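Local structure of SmhB (Serratia marcescens, 6ZZ5) at residues 6-11 against 282-287; 28-33 against 56-61; 41-46 against 146-151; 175-180 against 231-236. The protein is one component of the tripartite alpha-pore-forming toxin Smh, held here in its soluble form, and probably inserts into target membranes to help build the pore. All coordinates share one frame; numbering follows the deposited sequence.

Contact 1 (6-11 against 282-287); sequences LYMNDG and NNAWDS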
loop_
_atom_site.group_PDB
_atom_site.type_symbol
_atom_site.label_atom_id
_atom_site.label_comp_id
_atom_site.label_asym_id
_atom_site.label_seq_id
_atom_site.Cartn_x
_atom_site.Cartn_y
_atom_site.Cartn_z
ATOM N N LEU A 6 -3.051 -20.623 -5.895
ATOM C CA LEU A 6 -2.658 -19.532 -6.838
ATOM C C LEU A 6 -3.389 -18.247 -6.441
ATOM O O LEU A 6 -2.731 -17.199 -6.567
ATOM C CB LEU A 6 -2.939 -19.952 -8.284
ATOM C CG LEU A 6 -2.195 -21.226 -8.728
ATOM C CD1 LEU A 6 -2.611 -21.662 -10.132
ATOM C CD2 LEU A 6 -0.672 -21.086 -8.613
ATOM N N TYR A 7 -4.631 -18.343 -5.934
ATOM C CA TYR A 7 -5.364 -17.149 -5.445
ATOM C C TYR A 7 -4.632 -16.631 -4.207
ATOM O O TYR A 7 -4.471 -15.413 -4.087
ATOM C CB TYR A 7 -6.808 -17.440 -5.029
ATOM C CG TYR A 7 -7.829 -17.694 -6.095
ATOM C CD1 TYR A 7 -7.833 -16.973 -7.282
ATOM C CD2 TYR A 7 -8.882 -18.580 -5.866
ATOM C CE1 TYR A 7 -8.819 -17.176 -8.241
ATOM C CE2 TYR A 7 -9.851 -18.828 -6.832
ATOM C CZ TYR A 7 -9.824 -18.107 -8.016
ATOM O OH TYR A 7 -10.787 -18.324 -8.961
ATOM N N MET A 8 -4.226 -17.534 -3.294
ATOM C CA MET A 8 -3.401 -17.198 -2.108
ATOM C C MET A 8 -2.138 -16.444 -2.541
ATOM O O MET A 8 -1.830 -15.406 -1.941
ATOM C CB MET A 8 -3.021 -18.419 -1.277
ATOM C CG MET A 8 -4.250 -19.106 -0.581
ATOM S SD MET A 8 -4.928 -18.135 0.790
ATOM C CE MET A 8 -3.512 -18.353 1.903
ATOM N N ASN A 9 -1.400 -16.985 -3.493
ATOM C CA ASN A 9 -0.135 -16.401 -3.947
ATOM C C ASN A 9 -0.408 -15.015 -4.544
ATOM O O ASN A 9 0.356 -14.082 -4.228
ATOM C CB ASN A 9 0.577 -17.319 -4.944
ATOM C CG ASN A 9 1.991 -16.850 -5.157
ATOM O OD1 ASN A 9 2.773 -16.754 -4.203
ATOM N ND2 ASN A 9 2.334 -16.602 -6.405
ATOM N N ASP A 10 -1.420 -14.886 -5.408
ATOM C CA ASP A 10 -1.712 -13.597 -6.075
ATOM C C ASP A 10 -2.158 -12.579 -5.025
ATOM O O ASP A 10 -1.762 -11.431 -5.162
ATOM C CB ASP A 10 -2.794 -13.740 -7.142
ATOM C CG ASP A 10 -2.329 -14.540 -8.342
ATOM O OD1 ASP A 10 -1.079 -14.709 -8.524
ATOM O OD2 ASP A 10 -3.213 -14.989 -9.073
ATOM N N GLY A 11 -2.978 -12.999 -4.053
ATOM C CA GLY A 11 -3.435 -12.112 -2.949
ATOM C C GLY A 11 -2.272 -11.573 -2.148
ATOM O O GLY A 11 -2.253 -10.337 -1.812
ATOM N N ASN A 282 -8.576 -11.874 1.761
ATOM C CA ASN A 282 -9.646 -12.576 2.532
ATOM C C ASN A 282 -10.373 -13.560 1.619
ATOM O O ASN A 282 -10.672 -14.658 2.065
ATOM C CB ASN A 282 -10.626 -11.556 3.128
ATOM C CG ASN A 282 -11.591 -12.088 4.145
ATOM O OD1 ASN A 282 -11.719 -13.300 4.383
ATOM N ND2 ASN A 282 -12.293 -11.171 4.773
ATOM N N ASN A 283 -10.692 -13.167 0.381
ATOM C CA ASN A 283 -11.389 -14.055 -0.569
ATOM C C ASN A 283 -10.517 -15.288 -0.882
ATOM O O ASN A 283 -11.061 -16.405 -1.040
ATOM C CB ASN A 283 -11.727 -13.332 -1.868
ATOM C CG ASN A 283 -12.837 -12.318 -1.699
ATOM O OD1 ASN A 283 -13.555 -12.349 -0.714
ATOM N ND2 ASN A 283 -12.941 -11.434 -2.667
ATOM N N ALA A 284 -9.203 -15.125 -0.917
ATOM C CA ALA A 284 -8.274 -16.246 -1.201
ATOM C C ALA A 284 -8.254 -17.200 0.005
ATOM O O ALA A 284 -8.416 -18.423 -0.207
ATOM C CB ALA A 284 -6.921 -15.715 -1.596
ATOM N N TRP A 285 -8.194 -16.696 1.233
ATOM C CA TRP A 285 -8.318 -17.579 2.415
ATOM C C TRP A 285 -9.666 -18.300 2.376
ATOM O O TRP A 285 -9.701 -19.467 2.730
ATOM C CB TRP A 285 -8.167 -16.783 3.706
ATOM C CG TRP A 285 -6.772 -16.405 4.043
ATOM C CD1 TRP A 285 -6.224 -15.147 4.070
ATOM C CD2 TRP A 285 -5.754 -17.293 4.539
ATOM N NE1 TRP A 285 -4.930 -15.197 4.504
ATOM C CE2 TRP A 285 -4.606 -16.494 4.799
ATOM C CE3 TRP A 285 -5.684 -18.675 4.728
ATOM C CZ2 TRP A 285 -3.422 -17.018 5.303
ATOM C CZ3 TRP A 285 -4.516 -19.191 5.249
ATOM C CH2 TRP A 285 -3.388 -18.378 5.471
ATOM N N ASP A 286 -10.756 -17.605 1.996
ATOM C CA ASP A 286 -12.094 -18.240 1.950
ATOM C C ASP A 286 -12.053 -19.457 1.002
ATOM O O ASP A 286 -12.664 -20.496 1.335
ATOM C CB ASP A 286 -13.192 -17.260 1.533
ATOM C CG ASP A 286 -14.560 -17.857 1.807
ATOM O OD1 ASP A 286 -14.829 -18.171 2.980
ATOM O OD2 ASP A 286 -15.311 -18.042 0.845
ATOM N N SER A 287 -11.397 -19.323 -0.148
ATOM C CA SER A 287 -11.372 -20.408 -1.163
ATOM C C SER A 287 -10.590 -21.587 -0.580
ATOM O O SER A 287 -11.002 -22.717 -0.806
ATOM C CB SER A 287 -10.859 -19.982 -2.495
ATOM O OG SER A 287 -9.455 -19.757 -2.458
#
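Met8 reaches across to helix 252-300 with the far half of its side chain, and its path shows how a flexible thioether can lie across a neighbouring backbone and ring. The side chain leaves its helix along the flank of the interface, and CB and CG serve as a spacer: neither atom comes within 4.2 Å of residues 282-287. Bends at chi2 (-72°) and chi3 then turn its end inward. SD lies against the opposing backbone, 3.5 Å from Ala284 C, and also stands over the five-membered ring of Trp285, a Met-aromatic contact. The terminal CE goes further, standing over the six-membered ring in a CH-pi contact 3.3 Å from its centroid and only 1° off the normal. The helices that carry these residues run antiparallel in the long bundle of this HBL-type toxin, their local axes 8.4 Å apart at an angle of 162°. The small Ala284 is consistent with this closeness; its CB packs 3.5 Å from Tyr7 O and 3.8 Å from Tyr7 CB. Toward the outer side, Ser287 OG approaches the edge of the Tyr7 ring, 3.7 Å from CD2, while its hydrogen bond to Ala284 O, 2.8 Å away, uses a lone pair in the carbonyl plane. Helix 44-92 closes the inner side: Ile79 touches both Met8 and Trp285, and Asn75 OD1 accepts a hydrogen bond from Trp285 NE1.

Contact 2 (28-33 against 56-61); sequences SVRQQI and AARQHA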
loop_
_atom_site.group_PDB
_atom_site.type_symbol
_atom_site.label_atom_id
_atom_site.label_comp_id
_atom_site.label_asym_id
_atom_site.label_seq_id
_atom_site.Cartn_x
_atom_site.Cartn_y
_atom_site.Cartn_z
ATOM N N SER A 28 5.076 10.100 4.115
ATOM C CA SER A 28 5.094 11.439 3.468
ATOM C C SER A 28 4.120 12.364 4.194
ATOM O O SER A 28 4.449 13.569 4.388
ATOM C CB SER A 28 4.820 11.418 1.993
ATOM O OG SER A 28 3.427 11.280 1.666
ATOM N N VAL A 29 3.015 11.802 4.676
ATOM C CA VAL A 29 2.001 12.581 5.425
ATOM C C VAL A 29 2.617 12.987 6.735
ATOM O O VAL A 29 2.429 14.108 7.141
ATOM C CB VAL A 29 0.691 11.779 5.613
ATOM C CG1 VAL A 29 -0.309 12.479 6.537
ATOM C CG2 VAL A 29 0.067 11.453 4.285
ATOM N N ARG A 30 3.307 12.061 7.375
ATOM C CA ARG A 30 3.921 12.338 8.684
ATOM C C ARG A 30 5.129 13.235 8.561
ATOM O O ARG A 30 5.585 13.724 9.628
ATOM C CB ARG A 30 4.253 11.049 9.423
ATOM C CG ARG A 30 2.935 10.365 9.789
ATOM C CD ARG A 30 3.043 9.193 10.678
ATOM N NE ARG A 30 3.851 9.338 11.869
ATOM C CZ ARG A 30 3.413 9.801 13.032
ATOM N NH1 ARG A 30 2.194 10.306 13.163
ATOM N NH2 ARG A 30 4.210 9.755 14.068
ATOM N N GLN A 31 5.617 13.501 7.362
ATOM C CA GLN A 31 6.789 14.436 7.247
ATOM C C GLN A 31 6.343 15.824 6.833
ATOM O O GLN A 31 7.196 16.658 6.714
ATOM C CB GLN A 31 7.856 13.842 6.345
ATOM C CG GLN A 31 8.465 12.601 6.975
ATOM C CD GLN A 31 9.558 11.989 6.123
ATOM O OE1 GLN A 31 10.149 12.651 5.266
ATOM N NE2 GLN A 31 9.754 10.710 6.303
ATOM N N GLN A 32 5.035 16.043 6.629
ATOM C CA GLN A 32 4.489 17.352 6.195
ATOM C C GLN A 32 4.578 18.334 7.356
ATOM O O GLN A 32 4.063 18.049 8.459
ATOM C CB GLN A 32 3.038 17.234 5.716
ATOM C CG GLN A 32 2.419 18.577 5.349
ATOM C CD GLN A 32 3.173 19.269 4.249
ATOM O OE1 GLN A 32 3.473 18.643 3.234
ATOM N NE2 GLN A 32 3.525 20.536 4.486
ATOM N N ILE A 33 5.266 19.439 7.133
ATOM C CA ILE A 33 5.346 20.536 8.124
ATOM C C ILE A 33 4.022 21.281 8.125
ATOM O O ILE A 33 3.399 21.481 7.064
ATOM C CB ILE A 33 6.539 21.479 7.846
ATOM C CG1 ILE A 33 6.760 22.452 9.000
ATOM C CG2 ILE A 33 6.348 22.237 6.575
ATOM C CD1 ILE A 33 8.113 23.161 8.972
ATOM N N ALA A 56 -5.018 15.392 11.901
ATOM C CA ALA A 56 -5.929 14.248 11.708
ATOM C C ALA A 56 -5.295 13.323 10.661
ATOM O O ALA A 56 -5.255 12.088 10.848
ATOM C CB ALA A 56 -7.328 14.749 11.303
ATOM N N ALA A 57 -4.757 13.896 9.576
ATOM C CA ALA A 57 -4.140 13.081 8.505
ATOM C C ALA A 57 -2.928 12.309 9.058
ATOM O O ALA A 57 -2.799 11.093 8.759
ATOM C CB ALA A 57 -3.756 13.951 7.366
ATOM N N ARG A 58 -2.101 12.978 9.832
ATOM C CA ARG A 58 -0.945 12.371 10.530
ATOM C C ARG A 58 -1.406 11.231 11.427
ATOM O O ARG A 58 -0.767 10.199 11.377
ATOM C CB ARG A 58 -0.232 13.434 11.376
ATOM C CG ARG A 58 0.444 14.518 10.534
ATOM C CD ARG A 58 1.091 15.651 11.391
ATOM N NE ARG A 58 1.661 14.985 12.563
ATOM C CZ ARG A 58 2.785 14.304 12.566
ATOM N NH1 ARG A 58 3.569 14.288 11.505
ATOM N NH2 ARG A 58 3.144 13.674 13.657
ATOM N N GLN A 59 -2.450 11.420 12.228
ATOM C CA GLN A 59 -3.023 10.320 13.054
ATOM C C GLN A 59 -3.485 9.142 12.166
ATOM O O GLN A 59 -3.236 7.978 12.530
ATOM C CB GLN A 59 -4.112 10.871 13.971
ATOM C CG GLN A 59 -5.051 9.815 14.581
ATOM C CD GLN A 59 -4.379 8.618 15.214
ATOM O OE1 GLN A 59 -3.237 8.678 15.681
ATOM N NE2 GLN A 59 -5.093 7.498 15.223
ATOM N N HIS A 60 -4.177 9.384 11.060
ATOM C CA HIS A 60 -4.658 8.298 10.182
ATOM C C HIS A 60 -3.444 7.520 9.635
ATOM O O HIS A 60 -3.493 6.307 9.609
ATOM C CB HIS A 60 -5.519 8.847 9.008
ATOM C CG HIS A 60 -6.825 9.411 9.416
ATOM N ND1 HIS A 60 -7.619 8.816 10.395
ATOM C CD2 HIS A 60 -7.446 10.545 9.037
ATOM C CE1 HIS A 60 -8.696 9.542 10.570
ATOM N NE2 HIS A 60 -8.607 10.647 9.761
ATOM N N ALA A 61 -2.400 8.220 9.170
ATOM C CA ALA A 61 -1.128 7.675 8.659
ATOM C C ALA A 61 -0.468 6.830 9.757
ATOM O O ALA A 61 -0.014 5.702 9.429
ATOM C CB ALA A 61 -0.209 8.794 8.248
HETATM O O HOH W 1 3.475 15.874 9.374
#
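Ala57 opens the contact on helix 44-92 by meeting Val29: its CB lies 3.8 Å from Val29 CG1, and Val29 CG1 also rests 3.6 Å from Ala57 O. Next comes Arg58, whose chain bends at chi3 (38°) and carries its guanidinium to the backbone of residues 29-30. There NH1 works at the edge of the group, in its plane. It donates a weak, strongly bent bond to Arg30 O (2.8 Å, 116° at the hydrogen) and a second bond to a water 2.7 Å from NH1. That water donates a hydrogen bond to Val29 O, so the arginine reaches Arg30 O directly and Val29 O through the water. Arg30 answers in the other direction with a long, weak bond from NH1 to Arg58 O. The two arginine chains cross at about a right angle, and Arg58 NH2 comes over a face of the Arg30 guanidinium, 3.5 Å from its NH1. The salt bridge from Arg30 NE to Glu62 probably eases this meeting of like charges. One turn beyond Arg58, Ala61 offers CB to the aliphatic part of Arg30, 3.8 Å from CG. With Tyr264 and Leu267 of helix 252-300 against the apolar side, alanines within and arginines at the margin complete a helix-helix interface of the bundle characteristic of HBL-type toxins.

Contact 3 (41-46 against 146-151); sequences PNLRES and VNLNNV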
loop_
_atom_site.group_PDB
_atom_site.type_symbol
_atom_site.label_atom_id
_atom_site.label_comp_id
_atom_site.label_asym_id
_atom_site.label_seq_id
_atom_site.Cartn_x
_atom_site.Cartn_y
_atom_site.Cartn_z
ATOM N N PRO A 41 -2.526 38.257 8.643
ATOM C CA PRO A 41 -3.258 38.045 9.890
ATOM C C PRO A 41 -4.675 37.494 9.690
ATOM O O PRO A 41 -5.096 36.662 10.482
ATOM C CB PRO A 41 -3.357 39.440 10.532
ATOM C CG PRO A 41 -2.223 40.204 9.904
ATOM C CD PRO A 41 -2.105 39.662 8.495
ATOM N N ASN A 42 -5.386 37.901 8.638
ATOM C CA ASN A 42 -6.798 37.431 8.531
ATOM C C ASN A 42 -6.842 36.065 7.831
ATOM O O ASN A 42 -7.942 35.629 7.492
ATOM C CB ASN A 42 -7.725 38.470 7.902
ATOM C CG ASN A 42 -7.214 38.877 6.549
ATOM O OD1 ASN A 42 -6.633 38.051 5.855
ATOM N ND2 ASN A 42 -7.377 40.144 6.211
ATOM N N LEU A 43 -5.709 35.385 7.630
ATOM C CA LEU A 43 -5.709 33.956 7.213
ATOM C C LEU A 43 -5.466 33.043 8.409
ATOM O O LEU A 43 -5.319 31.808 8.169
ATOM C CB LEU A 43 -4.649 33.723 6.138
ATOM C CG LEU A 43 -4.782 34.536 4.855
ATOM C CD1 LEU A 43 -3.836 33.992 3.802
ATOM C CD2 LEU A 43 -6.207 34.546 4.315
ATOM N N ARG A 44 -5.445 33.582 9.637
ATOM C CA ARG A 44 -5.170 32.803 10.876
ATOM C C ARG A 44 -6.168 31.644 11.010
ATOM O O ARG A 44 -5.734 30.510 11.378
ATOM C CB ARG A 44 -5.193 33.710 12.112
ATOM C CG ARG A 44 -5.108 32.973 13.446
ATOM C CD ARG A 44 -5.173 33.920 14.637
ATOM N NE ARG A 44 -6.254 34.901 14.511
ATOM C CZ ARG A 44 -7.505 34.757 14.960
ATOM N NH1 ARG A 44 -8.390 35.715 14.756
ATOM N NH2 ARG A 44 -7.875 33.664 15.600
ATOM N N GLU A 45 -7.449 31.871 10.735
ATOM C CA GLU A 45 -8.443 30.778 10.919
ATOM C C GLU A 45 -8.200 29.629 9.911
ATOM O O GLU A 45 -8.411 28.420 10.239
ATOM C CB GLU A 45 -9.864 31.348 10.852
ATOM C CG GLU A 45 -10.864 30.454 11.546
ATOM C CD GLU A 45 -10.465 30.079 12.974
ATOM O OE1 GLU A 45 -9.704 30.885 13.637
ATOM O OE2 GLU A 45 -10.862 28.961 13.407
ATOM N N SER A 46 -7.833 29.974 8.679
ATOM C CA SER A 46 -7.547 28.997 7.617
ATOM C C SER A 46 -6.301 28.213 8.027
ATOM O O SER A 46 -6.356 27.027 7.892
ATOM C CB SER A 46 -7.412 29.655 6.272
ATOM O OG SER A 46 -8.695 30.125 5.899
ATOM N N VAL A 146 -11.674 25.876 -0.404
ATOM C CA VAL A 146 -12.647 26.747 -1.108
ATOM C C VAL A 146 -12.803 28.027 -0.271
ATOM O O VAL A 146 -12.719 29.095 -0.870
ATOM C CB VAL A 146 -13.996 26.055 -1.365
ATOM C CG1 VAL A 146 -14.976 26.997 -2.021
ATOM C CG2 VAL A 146 -13.817 24.794 -2.212
ATOM N N ASN A 147 -12.971 27.906 1.048
ATOM C CA ASN A 147 -13.204 29.073 1.940
ATOM C C ASN A 147 -11.990 30.006 1.855
ATOM O O ASN A 147 -12.188 31.199 1.751
ATOM C CB ASN A 147 -13.494 28.636 3.378
ATOM C CG ASN A 147 -14.866 28.016 3.514
ATOM O OD1 ASN A 147 -15.784 28.404 2.797
ATOM N ND2 ASN A 147 -15.024 27.080 4.442
ATOM N N LEU A 148 -10.786 29.462 1.925
ATOM C CA LEU A 148 -9.527 30.232 1.855
ATOM C C LEU A 148 -9.448 30.915 0.496
ATOM O O LEU A 148 -9.141 32.117 0.502
ATOM C CB LEU A 148 -8.307 29.362 2.099
ATOM C CG LEU A 148 -6.966 30.038 1.870
ATOM C CD1 LEU A 148 -6.758 31.169 2.871
ATOM C CD2 LEU A 148 -5.859 29.020 2.009
ATOM N N ASN A 149 -9.785 30.225 -0.592
ATOM C CA ASN A 149 -9.806 30.859 -1.933
ATOM C C ASN A 149 -10.795 32.032 -1.914
ATOM O O ASN A 149 -10.434 33.114 -2.448
ATOM C CB ASN A 149 -10.105 29.885 -3.076
ATOM C CG ASN A 149 -9.487 30.345 -4.382
ATOM O OD1 ASN A 149 -8.411 30.930 -4.370
ATOM N ND2 ASN A 149 -10.184 30.175 -5.487
ATOM N N ASN A 150 -11.966 31.866 -1.304
ATOM C CA ASN A 150 -12.961 32.987 -1.165
ATOM C C ASN A 150 -12.391 34.151 -0.351
ATOM O O ASN A 150 -12.497 35.325 -0.788
ATOM C CB ASN A 150 -14.293 32.527 -0.578
ATOM C CG ASN A 150 -15.016 31.606 -1.535
ATOM O OD1 ASN A 150 -14.793 31.686 -2.741
ATOM N ND2 ASN A 150 -15.848 30.719 -1.007
ATOM N N VAL A 151 -11.751 33.870 0.779
ATOM C CA VAL A 151 -11.186 34.949 1.639
ATOM C C VAL A 151 -10.234 35.788 0.797
ATOM O O VAL A 151 -10.282 36.992 0.948
ATOM C CB VAL A 151 -10.484 34.414 2.902
ATOM C CG1 VAL A 151 -9.664 35.491 3.597
ATOM C CG2 VAL A 151 -11.478 33.793 3.878
#
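Leu43 and Leu148 reach each other through different first torsions: in Leu43 CG stands beside the backbone N, opposite the carbonyl carbon (chi1 -59°), whereas in Leu148 it stands opposite the backbone N (173°). The two side chains cross at about a right angle, with methyls meeting between the backbones. The setting is the open end of a helical hairpin, where the start of helix 44-92 lies beside the end of helix 99-151 within the bundle of this HBL-family toxin. Leu43, at the N-cap position, tucks its side chain inward and uses one methyl for two partners: CD2 is 3.7 Å from Leu148 CD1 and equally close to Val151 CG1. The side chains of Leu43 and Val151 run past each other in opposite directions. Phe37 touches both leucines, and Glu253 and Val254 of helix 252-300 add contacts to Leu43 and Leu148 respectively, so the cluster extends beyond the hairpin. Within residues 41-46 the charged side chains, Arg44 and Glu45, take no part in it. Arg44 NH2 and Glu45 OE1, both on the first turn, form a long ion pair in which the oxygen lies well out of the guanidinium plane, leaving attraction of charge without a directed N-H. No hydrogen bond joins the two segments. Even the hydroxyl of Ser46 is turned against hydrocarbon here, with OG 3.7 Å from Leu148 CD1 and 3.9 Å from Leu148 CB.

Contact 4 (175-180 against 231-236); sequences GAIAGI and IVLDKS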
loop_
_atom_site.group_PDB
_atom_site.type_symbol
_atom_site.label_atom_id
_atom_site.label_comp_id
_atom_site.label_asym_id
_atom_site.label_seq_id
_atom_site.Cartn_x
_atom_site.Cartn_y
_atom_site.Cartn_z
ATOM N N GLY A 175 -0.065 4.695 -10.450
ATOM C CA GLY A 175 0.175 3.600 -11.414
ATOM C C GLY A 175 1.630 3.262 -11.633
ATOM O O GLY A 175 1.972 2.057 -11.621
ATOM N N ALA A 176 2.484 4.269 -11.854
ATOM C CA ALA A 176 3.912 4.073 -12.096
ATOM C C ALA A 176 4.506 3.429 -10.847
ATOM O O ALA A 176 5.243 2.410 -10.961
ATOM C CB ALA A 176 4.576 5.373 -12.449
ATOM N N ILE A 177 4.227 3.985 -9.686
ATOM C CA ILE A 177 4.789 3.452 -8.418
ATOM C C ILE A 177 4.292 2.023 -8.189
ATOM O O ILE A 177 5.138 1.163 -7.850
ATOM C CB ILE A 177 4.452 4.382 -7.254
ATOM C CG1 ILE A 177 5.190 5.715 -7.448
ATOM C CG2 ILE A 177 4.753 3.690 -5.917
ATOM C CD1 ILE A 177 4.915 6.719 -6.383
ATOM N N ALA A 178 2.996 1.762 -8.372
ATOM C CA ALA A 178 2.395 0.417 -8.150
ATOM C C ALA A 178 3.177 -0.602 -8.991
ATOM O O ALA A 178 3.599 -1.603 -8.397
ATOM C CB ALA A 178 0.917 0.417 -8.457
ATOM N N GLY A 179 3.446 -0.300 -10.268
ATOM C CA GLY A 179 4.142 -1.172 -11.227
ATOM C C GLY A 179 5.608 -1.341 -10.833
ATOM O O GLY A 179 6.137 -2.445 -10.953
ATOM N N ILE A 180 6.272 -0.303 -10.352
ATOM C CA ILE A 180 7.693 -0.409 -9.895
ATOM C C ILE A 180 7.741 -1.376 -8.713
ATOM O O ILE A 180 8.626 -2.242 -8.705
ATOM C CB ILE A 180 8.308 0.963 -9.581
ATOM C CG1 ILE A 180 8.409 1.806 -10.856
ATOM C CG2 ILE A 180 9.679 0.815 -8.937
ATOM C CD1 ILE A 180 8.666 3.300 -10.617
ATOM N N ILE A 231 14.028 6.508 -14.123
ATOM C CA ILE A 231 13.738 7.049 -15.473
ATOM C C ILE A 231 12.226 6.917 -15.692
ATOM O O ILE A 231 11.605 7.900 -16.131
ATOM C CB ILE A 231 14.554 6.340 -16.575
ATOM C CG1 ILE A 231 16.061 6.475 -16.288
ATOM C CG2 ILE A 231 14.156 6.967 -17.916
ATOM C CD1 ILE A 231 16.984 5.858 -17.292
ATOM N N VAL A 232 11.668 5.749 -15.384
ATOM C CA VAL A 232 10.209 5.491 -15.543
ATOM C C VAL A 232 9.464 6.548 -14.723
ATOM O O VAL A 232 8.576 7.247 -15.226
ATOM C CB VAL A 232 9.859 4.067 -15.070
ATOM C CG1 VAL A 232 8.353 3.866 -15.064
ATOM C CG2 VAL A 232 10.543 2.995 -15.918
ATOM N N LEU A 233 9.846 6.693 -13.464
ATOM C CA LEU A 233 9.028 7.420 -12.475
ATOM C C LEU A 233 9.144 8.917 -12.721
ATOM O O LEU A 233 8.137 9.683 -12.464
ATOM C CB LEU A 233 9.479 7.010 -11.074
ATOM C CG LEU A 233 8.652 7.599 -9.933
ATOM C CD1 LEU A 233 7.172 7.342 -10.102
ATOM C CD2 LEU A 233 9.124 7.063 -8.601
ATOM N N ASP A 234 10.296 9.339 -13.229
ATOM C CA ASP A 234 10.621 10.762 -13.504
ATOM C C ASP A 234 9.553 11.395 -14.414
ATOM O O ASP A 234 9.226 12.594 -14.191
ATOM C CB ASP A 234 12.030 10.857 -14.064
ATOM C CG ASP A 234 12.405 12.173 -14.734
ATOM O OD1 ASP A 234 12.407 13.214 -14.051
ATOM O OD2 ASP A 234 12.740 12.139 -15.911
ATOM N N LYS A 235 8.975 10.690 -15.370
ATOM C CA LYS A 235 8.013 11.345 -16.322
ATOM C C LYS A 235 6.795 11.898 -15.575
ATOM O O LYS A 235 6.492 13.071 -15.718
ATOM C CB LYS A 235 7.519 10.321 -17.355
ATOM C CG LYS A 235 8.569 9.936 -18.381
ATOM C CD LYS A 235 9.011 11.144 -19.182
ATOM C CE LYS A 235 9.956 10.826 -20.318
ATOM N NZ LYS A 235 11.084 9.979 -19.859
ATOM N N SER A 236 6.167 11.080 -14.739
ATOM C CA SER A 236 4.946 11.486 -14.003
ATOM C C SER A 236 5.284 12.476 -12.891
ATOM O O SER A 236 4.527 13.404 -12.719
ATOM C CB SER A 236 4.155 10.277 -13.540
ATOM O OG SER A 236 4.826 9.423 -12.613
#
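Leu233 is the side chain on which this pair of antiparallel helices closes, packing with both its root and one tip methyl against helix 156-184. The local axes are 9.6 Å apart and inclined at 165°, and both helices lean on strand 216-221, an arrangement consistent with the helix-flanked beta region that forms the head of related toxins. On the tight side, CG of Leu233 lies opposite the backbone N (chi1 -176°), which sends CD1 across the gap to within 3.7 Å of Ile177 CG1. The same methyl sits 4.0 Å from CB of Ala176, a residue partly exposed at the margin. Nearer the backbone, Leu233 CB receives the tip of Ile180, whose CD1 arrives at 3.8 Å, the two chains crossing at about a right angle. Beneath this cluster Ile216 and Met218 touch Ile177, Ala217 touches Leu233 and Thr220 touches Ile180, so the strand floors the tight part. Ser236 is buried too but touches lightly, its OG 4.1 Å from Ala176 CB. Packing slackens at the outer face. Val232, exposed and in the crystal touching a neighbouring molecule, points at the opposite helix yet comes no nearer than 4.5 Å, the distance from its CG1 to Ile180 CD1.

In the fold
Contacts 1, 2 and 3, all buried, tie the long bundle together at separate levels. Contacts 1 and 2 share helix 4-30 and lie on opposite sides of the chain's centre, about 32 Å apart between centres; contacts 2 and 3 share helix 44-92, and their segments alternate along the sequence. Contact 4 joins two other helices beside the sheet and is only partly buried. Chemistry follows place. Contact 1 relies on sulfur and an aromatic face, contact 3 on branched aliphatics at a bundle end about 34 Å from the chain's centre, and contact 4 on aliphatic side chains alongside a strand. Contact 2 alone has hydrogen bonds across its segments, both weak, beside its arginines.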